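Resiniferatoxin-binding, phosphotriesterase-related protein (Rhodobacter sphaeroides 2.4.1, PDB 3K2G) is a zinc-binding TIM-barrel protein of the phosphotriesterase family that carries two zinc ions per subunit and probably hydrolyses phosphoric diesters. Local coordinates at residues B[209-213]-B[214-218]; B[222-226]-B[227-231]. One frame throughout, in Å; residues are numbered along the deposited sequence.

How the contacts relate
Contact 1 and contact 2 follow one another along a single beta-alpha unit of the TIM barrel, about 16 Å apart, centre to centre. Residues 209-218 run from the end of strand 206-208, where His209 binds zinc, through a turn into the first residues of helix 217-226. Residues 222-231 close that same helix and start the loop leading to strand 234-236, the neighbouring parallel strand in the sheet. The two contacts share the helix, one at each end, and do not otherwise touch. Contact 1 therefore belongs to the metal-site end of the barrel, whereas contact 2 lies farther from the chain centre, where the chain turns back toward the next strand.

Contact 1 of 2, residues B[209-213]-B[214-218]; sequences HLPGW and FRLAH. With ZN (zinc ion), chain J.
Pro211 and Phe214 close a type I beta turn in the beta-alpha loop of the TIM barrel, between strand 206-208 and helix 217-226. Its hydrogen bond runs from Phe214 N to Pro211 O at 2.8 Å, with the donor 36° above the carbonyl plane. The same carbonyl oxygen accepts a second bond from water 1, which in turn accepts from Leu216 N (2.9 Å) and so ties the turn to the residues entering the helix.

Three apolar contacts join the two halves. The Pro211 ring meets two side chains at about right angles: its CG touches Leu216 CD1 at 3.8 Å, and its CB lies 4.0 Å from Phe214 CD2. Deeper in, Leu210 CD1 packs on Ala217 CB, and both residues also rest on Leu236 of strand 234-236.

Among the polar groups, Arg215 folds back through a bend at chi2 (-78°), and NH1 donates to Phe214 O at 2.9 Å, while Arg215 NE forms a salt bridge with Asp245. Trp213 NE1 is held by Gln276 O. At the strand end, His209 shares its zinc with Glu177, His238 and two waters; its ND1 binds the metal at 2.1 Å.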
ATOM      1  N   HIS B 209     -21.134 -19.341  -9.085  1.00 16.57           N
ATOM      2  CA  HIS B 209     -19.766 -19.768  -8.843  1.00 17.74           C
ATOM      3  C   HIS B 209     -18.844 -18.894  -9.692  1.00 18.50           C
ATOM      4  O   HIS B 209     -19.031 -18.752 -10.898  1.00 17.41           O
ATOM      5  CB  HIS B 209     -19.579 -21.230  -9.252  1.00 20.06           C
ATOM      6  CG  HIS B 209     -18.148 -21.619  -9.475  1.00 19.25           C
ATOM      7  ND1 HIS B 209     -17.446 -22.406  -8.589  1.00 19.79           N
ATOM      8  CD2 HIS B 209     -17.281 -21.308 -10.469  1.00 22.10           C
ATOM      9  CE1 HIS B 209     -16.208 -22.563  -9.024  1.00 22.88           C
ATOM     10  NE2 HIS B 209     -16.080 -21.904 -10.163  1.00 22.52           N
ATOM     11  N   LEU B 210     -17.836 -18.317  -9.052  1.00 18.15           N
ATOM     12  CA  LEU B 210     -16.860 -17.479  -9.747  1.00 18.23           C
ATOM     13  C   LEU B 210     -15.511 -18.152  -9.715  1.00 19.54           C
ATOM     14  O   LEU B 210     -15.219 -18.945  -8.812  1.00 19.89           O
ATOM     15  CB  LEU B 210     -16.741 -16.116  -9.088  1.00 19.93           C
ATOM     16  CG  LEU B 210     -17.910 -15.132  -9.146  1.00 18.70           C
ATOM     17  CD1 LEU B 210     -17.596 -13.851  -8.358  1.00 21.43           C
ATOM     18  CD2 LEU B 210     -18.182 -14.799 -10.593  1.00 18.45           C
ATOM     19  N   PRO B 211     -14.852 -17.995 -10.745  1.00 19.05           N
ATOM     20  CA  PRO B 211     -13.419 -18.289 -10.716  1.00 21.62           C
ATOM     21  C   PRO B 211     -12.618 -17.242  -9.930  1.00 24.43           C
ATOM     22  O   PRO B 211     -12.337 -16.198 -10.503  1.00 32.45           O
ATOM     23  CB  PRO B 211     -12.993 -18.157 -12.182  1.00 22.09           C
ATOM     24  CG  PRO B 211     -13.917 -17.151 -12.747  1.00 19.78           C
ATOM     25  CD  PRO B 211     -15.196 -17.281 -11.968  1.00 19.61           C
ATOM     26  N   GLY B 212     -12.697 -17.474  -8.646  1.00 25.30           N
ATOM     27  CA  GLY B 212     -12.128 -16.525  -7.680  1.00 20.43           C
ATOM     28  C   GLY B 212     -10.818 -15.782  -7.948  1.00 21.61           C
ATOM     29  O   GLY B 212     -10.704 -14.564  -7.696  1.00 20.30           O
ATOM     30  N   TRP B 213      -9.920 -16.555  -8.649  1.00 20.12           N
ATOM     31  CA  TRP B 213      -8.589 -15.964  -8.852  1.00 21.51           C
ATOM     32  C   TRP B 213      -8.624 -15.112 -10.104  1.00 21.48           C
ATOM     33  O   TRP B 213      -7.594 -14.655 -10.547  1.00 21.65           O
ATOM     34  CB  TRP B 213      -7.507 -17.057  -8.950  1.00 20.19           C
ATOM     35  CG  TRP B 213      -7.147 -17.637  -7.635  1.00 21.11           C
ATOM     36  CD1 TRP B 213      -6.148 -17.224  -6.804  1.00 21.18           C
ATOM     37  CD2 TRP B 213      -7.792 -18.728  -6.984  1.00 22.44           C
ATOM     38  NE1 TRP B 213      -6.127 -17.996  -5.669  1.00 20.63           N
ATOM     39  CE2 TRP B 213      -7.130 -18.929  -5.752  1.00 21.66           C
ATOM     40  CE3 TRP B 213      -8.870 -19.561  -7.321  1.00 22.09           C
ATOM     41  CZ2 TRP B 213      -7.511 -19.929  -4.854  1.00 21.15           C
ATOM     42  CZ3 TRP B 213      -9.252 -20.556  -6.429  1.00 21.97           C
ATOM     43  CH2 TRP B 213      -8.572 -20.731  -5.208  1.00 21.47           C
ATOM     44  N   PHE B 214      -9.807 -14.908 -10.681  1.00 20.86           N
ATOM     45  CA  PHE B 214      -9.922 -14.037 -11.852  1.00 21.81           C
ATOM     46  C   PHE B 214     -10.831 -12.877 -11.444  1.00 22.09           C
ATOM     47  O   PHE B 214     -11.175 -12.770 -10.269  1.00 18.94           O
ATOM     48  CB  PHE B 214     -10.489 -14.791 -13.063  1.00 23.68           C
ATOM     49  CG  PHE B 214      -9.505 -15.734 -13.700  1.00 27.29           C
ATOM     50  CD1 PHE B 214      -8.729 -15.331 -14.787  1.00 28.80           C
ATOM     51  CD2 PHE B 214      -9.314 -17.011 -13.179  1.00 28.11           C
ATOM     52  CE1 PHE B 214      -7.775 -16.187 -15.344  1.00 29.24           C
ATOM     53  CE2 PHE B 214      -8.360 -17.878 -13.726  1.00 29.23           C
ATOM     54  CZ  PHE B 214      -7.590 -17.463 -14.811  1.00 29.03           C
ATOM     55  N   ARG B 215     -11.215 -12.011 -12.384  1.00 21.55           N
ATOM     56  CA  ARG B 215     -12.076 -10.869 -12.062  1.00 22.96           C
ATOM     57  C   ARG B 215     -13.245 -10.746 -13.043  1.00 22.45           C
ATOM     58  O   ARG B 215     -13.398  -9.719 -13.703  1.00 21.76           O
ATOM     59  CB  ARG B 215     -11.255  -9.578 -12.094  1.00 25.47           C
ATOM     60  CG  ARG B 215     -10.014  -9.594 -11.200  1.00 29.28           C
ATOM     61  CD  ARG B 215     -10.355  -9.370  -9.734  1.00 32.44           C
ATOM     62  NE  ARG B 215      -9.159  -9.365  -8.896  1.00 34.87           N
ATOM     63  CZ  ARG B 215      -8.607 -10.452  -8.367  1.00 36.50           C
ATOM     64  NH1 ARG B 215      -9.144 -11.645  -8.577  1.00 35.74           N
ATOM     65  NH2 ARG B 215      -7.506 -10.344  -7.640  1.00 36.26           N
ATOM     66  N   LEU B 216     -14.072 -11.785 -13.125  1.00 21.38           N
ATOM     67  CA  LEU B 216     -15.214 -11.800 -14.043  1.00 21.94           C
ATOM     68  C   LEU B 216     -16.551 -11.425 -13.400  1.00 19.93           C
ATOM     69  O   LEU B 216     -17.588 -11.437 -14.067  1.00 21.73           O
ATOM     70  CB  LEU B 216     -15.350 -13.193 -14.679  1.00 22.96           C
ATOM     71  CG  LEU B 216     -14.193 -13.712 -15.542  1.00 23.51           C
ATOM     72  CD1 LEU B 216     -14.474 -15.148 -15.977  1.00 24.20           C
ATOM     73  CD2 LEU B 216     -14.020 -12.819 -16.756  1.00 24.51           C
ATOM     74  N   ALA B 217     -16.529 -11.090 -12.114  1.00 20.31           N
ATOM     75  CA  ALA B 217     -17.750 -10.753 -11.381  1.00 19.16           C
ATOM     76  C   ALA B 217     -18.623  -9.652 -11.988  1.00 18.71           C
ATOM     77  O   ALA B 217     -19.847  -9.795 -12.043  1.00 16.95           O
ATOM     78  CB  ALA B 217     -17.408 -10.405  -9.937  1.00 20.22           C
ATOM     79  N   HIS B 218     -18.017  -8.553 -12.433  1.00 16.97           N
ATOM     80  CA  HIS B 218     -18.812  -7.478 -13.014  1.00 16.72           C
ATOM     81  C   HIS B 218     -19.474  -7.917 -14.320  1.00 17.25           C
ATOM     82  O   HIS B 218     -20.591  -7.503 -14.620  1.00 15.88           O
ATOM     83  CB  HIS B 218     -17.960  -6.222 -13.226  1.00 16.76           C
ATOM     84  CG  HIS B 218     -17.818  -5.376 -11.994  1.00 15.71           C
ATOM     85  ND1 HIS B 218     -18.877  -4.698 -11.430  1.00 16.17           N
ATOM     86  CD2 HIS B 218     -16.749  -5.123 -11.202  1.00 17.73           C
ATOM     87  CE1 HIS B 218     -18.468  -4.066 -10.345  1.00 18.07           C
ATOM     88  NE2 HIS B 218     -17.179  -4.310 -10.184  1.00 15.17           N
TER
HETATM   89 ZN    ZN J 401     -17.871 -23.401  -6.753  1.00 33.45          ZN
HETATM   90  O   HOH W   1     -13.889 -14.042 -11.302  1.00 15.13           O
HETATM   91  O   HOH W   2     -17.691 -24.684  -5.066  1.00 19.45           O
HETATM   92  O   HOH W   3     -15.658 -24.344  -6.629  1.00 28.21           O

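Contact 2 of 2, residues B[222-226]-B[227-231]; sequences DLVEE and EGADL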
ATOM      1  N   ASP B 222     -23.414  -8.039 -14.956  1.00 18.44           N
ATOM      2  CA  ASP B 222     -23.935  -7.344 -16.133  1.00 19.52           C
ATOM      3  C   ASP B 222     -24.951  -8.253 -16.825  1.00 19.84           C
ATOM      4  O   ASP B 222     -26.009  -7.800 -17.266  1.00 17.95           O
ATOM      5  CB  ASP B 222     -22.809  -7.012 -17.124  1.00 21.88           C
ATOM      6  CG  ASP B 222     -21.987  -5.794 -16.711  1.00 21.99           C
ATOM      7  OD1 ASP B 222     -22.286  -5.174 -15.671  1.00 21.20           O
ATOM      8  OD2 ASP B 222     -21.032  -5.460 -17.442  1.00 24.36           O
ATOM      9  N   LEU B 223     -24.622  -9.537 -16.917  1.00 19.61           N
ATOM     10  CA  LEU B 223     -25.502 -10.504 -17.566  1.00 20.52           C
ATOM     11  C   LEU B 223     -26.763 -10.753 -16.735  1.00 20.10           C
ATOM     12  O   LEU B 223     -27.880 -10.767 -17.262  1.00 18.63           O
ATOM     13  CB  LEU B 223     -24.745 -11.811 -17.807  1.00 21.20           C
ATOM     14  CG  LEU B 223     -25.526 -12.941 -18.480  1.00 24.84           C
ATOM     15  CD1 LEU B 223     -24.562 -13.907 -19.149  1.00 23.68           C
ATOM     16  CD2 LEU B 223     -26.381 -13.660 -17.441  1.00 23.88           C
ATOM     17  N   VAL B 224     -26.588 -10.958 -15.437  1.00 18.58           N
ATOM     18  CA  VAL B 224     -27.733 -11.180 -14.573  1.00 19.69           C
ATOM     19  C   VAL B 224     -28.656  -9.959 -14.636  1.00 21.17           C
ATOM     20  O   VAL B 224     -29.879 -10.081 -14.605  1.00 20.33           O
ATOM     21  CB  VAL B 224     -27.282 -11.422 -13.125  1.00 19.69           C
ATOM     22  CG1 VAL B 224     -28.458 -11.334 -12.184  1.00 20.46           C
ATOM     23  CG2 VAL B 224     -26.636 -12.787 -13.019  1.00 20.99           C
ATOM     24  N   GLU B 225     -28.054  -8.783 -14.747  1.00 23.29           N
ATOM     25  CA  GLU B 225     -28.798  -7.535 -14.807  1.00 27.05           C
ATOM     26  C   GLU B 225     -29.601  -7.391 -16.099  1.00 27.71           C
ATOM     27  O   GLU B 225     -30.797  -7.083 -16.059  1.00 26.81           O
ATOM     28  CB  GLU B 225     -27.823  -6.368 -14.652  1.00 30.60           C
ATOM     29  CG  GLU B 225     -28.457  -5.002 -14.586  1.00 35.16           C
ATOM     30  CD  GLU B 225     -27.450  -3.932 -14.212  1.00 37.38           C
ATOM     31  OE1 GLU B 225     -26.499  -3.701 -14.988  1.00 40.26           O
ATOM     32  OE2 GLU B 225     -27.608  -3.328 -13.133  1.00 37.77           O
ATOM     33  N   GLU B 226     -28.959  -7.622 -17.242  1.00 27.67           N
ATOM     34  CA  GLU B 226     -29.653  -7.488 -18.517  1.00 29.46           C
ATOM     35  C   GLU B 226     -30.721  -8.554 -18.733  1.00 28.48           C
ATOM     36  O   GLU B 226     -31.530  -8.445 -19.655  1.00 26.68           O
ATOM     37  CB  GLU B 226     -28.660  -7.487 -19.689  1.00 30.82           C
ATOM     38  CG  GLU B 226     -27.885  -8.770 -19.903  1.00 34.29           C
ATOM     39  CD  GLU B 226     -26.892  -8.656 -21.051  1.00 36.60           C
ATOM     40  OE1 GLU B 226     -25.983  -7.800 -20.970  1.00 39.03           O
ATOM     41  OE2 GLU B 226     -27.021  -9.416 -22.033  1.00 36.65           O
ATOM     42  N   GLU B 227     -30.724  -9.583 -17.892  1.00 25.57           N
ATOM     43  CA  GLU B 227     -31.728 -10.627 -18.003  1.00 24.28           C
ATOM     44  C   GLU B 227     -32.885 -10.281 -17.078  1.00 23.90           C
ATOM     45  O   GLU B 227     -33.840 -11.044 -16.950  1.00 24.37           O
ATOM     46  CB  GLU B 227     -31.157 -11.998 -17.627  1.00 23.49           C
ATOM     47  CG  GLU B 227     -30.325 -12.667 -18.711  1.00 23.20           C
ATOM     48  CD  GLU B 227     -31.099 -12.921 -20.002  1.00 24.71           C
ATOM     49  OE1 GLU B 227     -32.347 -12.980 -19.962  1.00 24.10           O
ATOM     50  OE2 GLU B 227     -30.451 -13.080 -21.056  1.00 24.67           O
ATOM     51  N   GLY B 228     -32.782  -9.124 -16.428  1.00 22.48           N
ATOM     52  CA  GLY B 228     -33.833  -8.676 -15.530  1.00 22.19           C
ATOM     53  C   GLY B 228     -33.822  -9.283 -14.140  1.00 21.58           C
ATOM     54  O   GLY B 228     -34.776  -9.112 -13.376  1.00 20.62           O
ATOM     55  N   ALA B 229     -32.752  -9.989 -13.793  1.00 19.68           N
ATOM     56  CA  ALA B 229     -32.672 -10.604 -12.474  1.00 18.95           C
ATOM     57  C   ALA B 229     -32.317  -9.586 -11.389  1.00 18.69           C
ATOM     58  O   ALA B 229     -31.783  -8.512 -11.673  1.00 18.42           O
ATOM     59  CB  ALA B 229     -31.673 -11.739 -12.488  1.00 18.66           C
ATOM     60  N   ASP B 230     -32.611  -9.952 -10.146  1.00 17.45           N
ATOM     61  CA  ASP B 230     -32.398  -9.109  -8.974  1.00 17.05           C
ATOM     62  C   ASP B 230     -30.989  -9.215  -8.373  1.00 17.20           C
ATOM     63  O   ASP B 230     -30.688 -10.162  -7.648  1.00 16.35           O
ATOM     64  CB  ASP B 230     -33.430  -9.498  -7.913  1.00 17.48           C
ATOM     65  CG  ASP B 230     -33.637  -8.423  -6.868  1.00 19.61           C
ATOM     66  OD1 ASP B 230     -32.740  -7.572  -6.690  1.00 16.92           O
ATOM     67  OD2 ASP B 230     -34.703  -8.447  -6.215  1.00 18.69           O
ATOM     68  N   LEU B 231     -30.133  -8.236  -8.651  1.00 15.69           N
ATOM     69  CA  LEU B 231     -28.772  -8.267  -8.119  1.00 16.78           C
ATOM     70  C   LEU B 231     -28.756  -8.316  -6.595  1.00 15.75           C
ATOM     71  O   LEU B 231     -27.839  -8.866  -5.998  1.00 13.90           O
ATOM     72  CB  LEU B 231     -27.983  -7.045  -8.595  1.00 17.43           C
ATOM     73  CG  LEU B 231     -27.835  -6.849 -10.107  1.00 22.28           C
ATOM     74  CD1 LEU B 231     -26.926  -5.662 -10.380  1.00 22.53           C
ATOM     75  CD2 LEU B 231     -27.260  -8.111 -10.743  1.00 22.87           C
TER
HETATM   76  O   HOH W   4     -32.256  -6.442 -13.267  1.00 24.57           O
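Helix 217-226 ends in a Schellman motif, in which Gly228, at a phi of 81°, turns the chain out of the helix while Ala229 N reaches back to Val224 O at 3.0 Å and Gly228 N to Glu225 O at 2.9 Å. The two bonds meet their carbonyls differently: Ala229 N approaches Val224 O nearly end-on, with a C=O...N angle of 164°, whereas Gly228 N stands well above the plane of the Glu225 carbonyl. Glu227 N is shared between Leu223 O and Val224 O, both bonds weak. Water 4 donates to Glu225 O and to Ala229 O, bridging the last turn of the helix and the outgoing chain.

Val224 carries the apolar side of the turn. With CG1 anti to the backbone N (chi1 167°), that methyl is directed at the departing chain. It presses on Ala229 CB at 3.3 Å, tighter than usual for two carbons, and meets Leu231 CD2 at 3.7 Å as the two side chains run antiparallel alongside one another. Leu231's other methyl, CD1, comes 3.7 Å from Glu225 OE2, while Glu225 OE1 makes a salt bridge with Arg255. Glu227 folds at chi2 and lays its CG against Leu223 O at 3.4 Å.

The carboxylate of Glu227 forms salt bridges with Arg193 and Arg197 of helix 186-202, and Glu226 also pairs with Arg193. Leu223 and Ala229 touch that same helix, so the turn packs beside it before the chain enters strand 234-236.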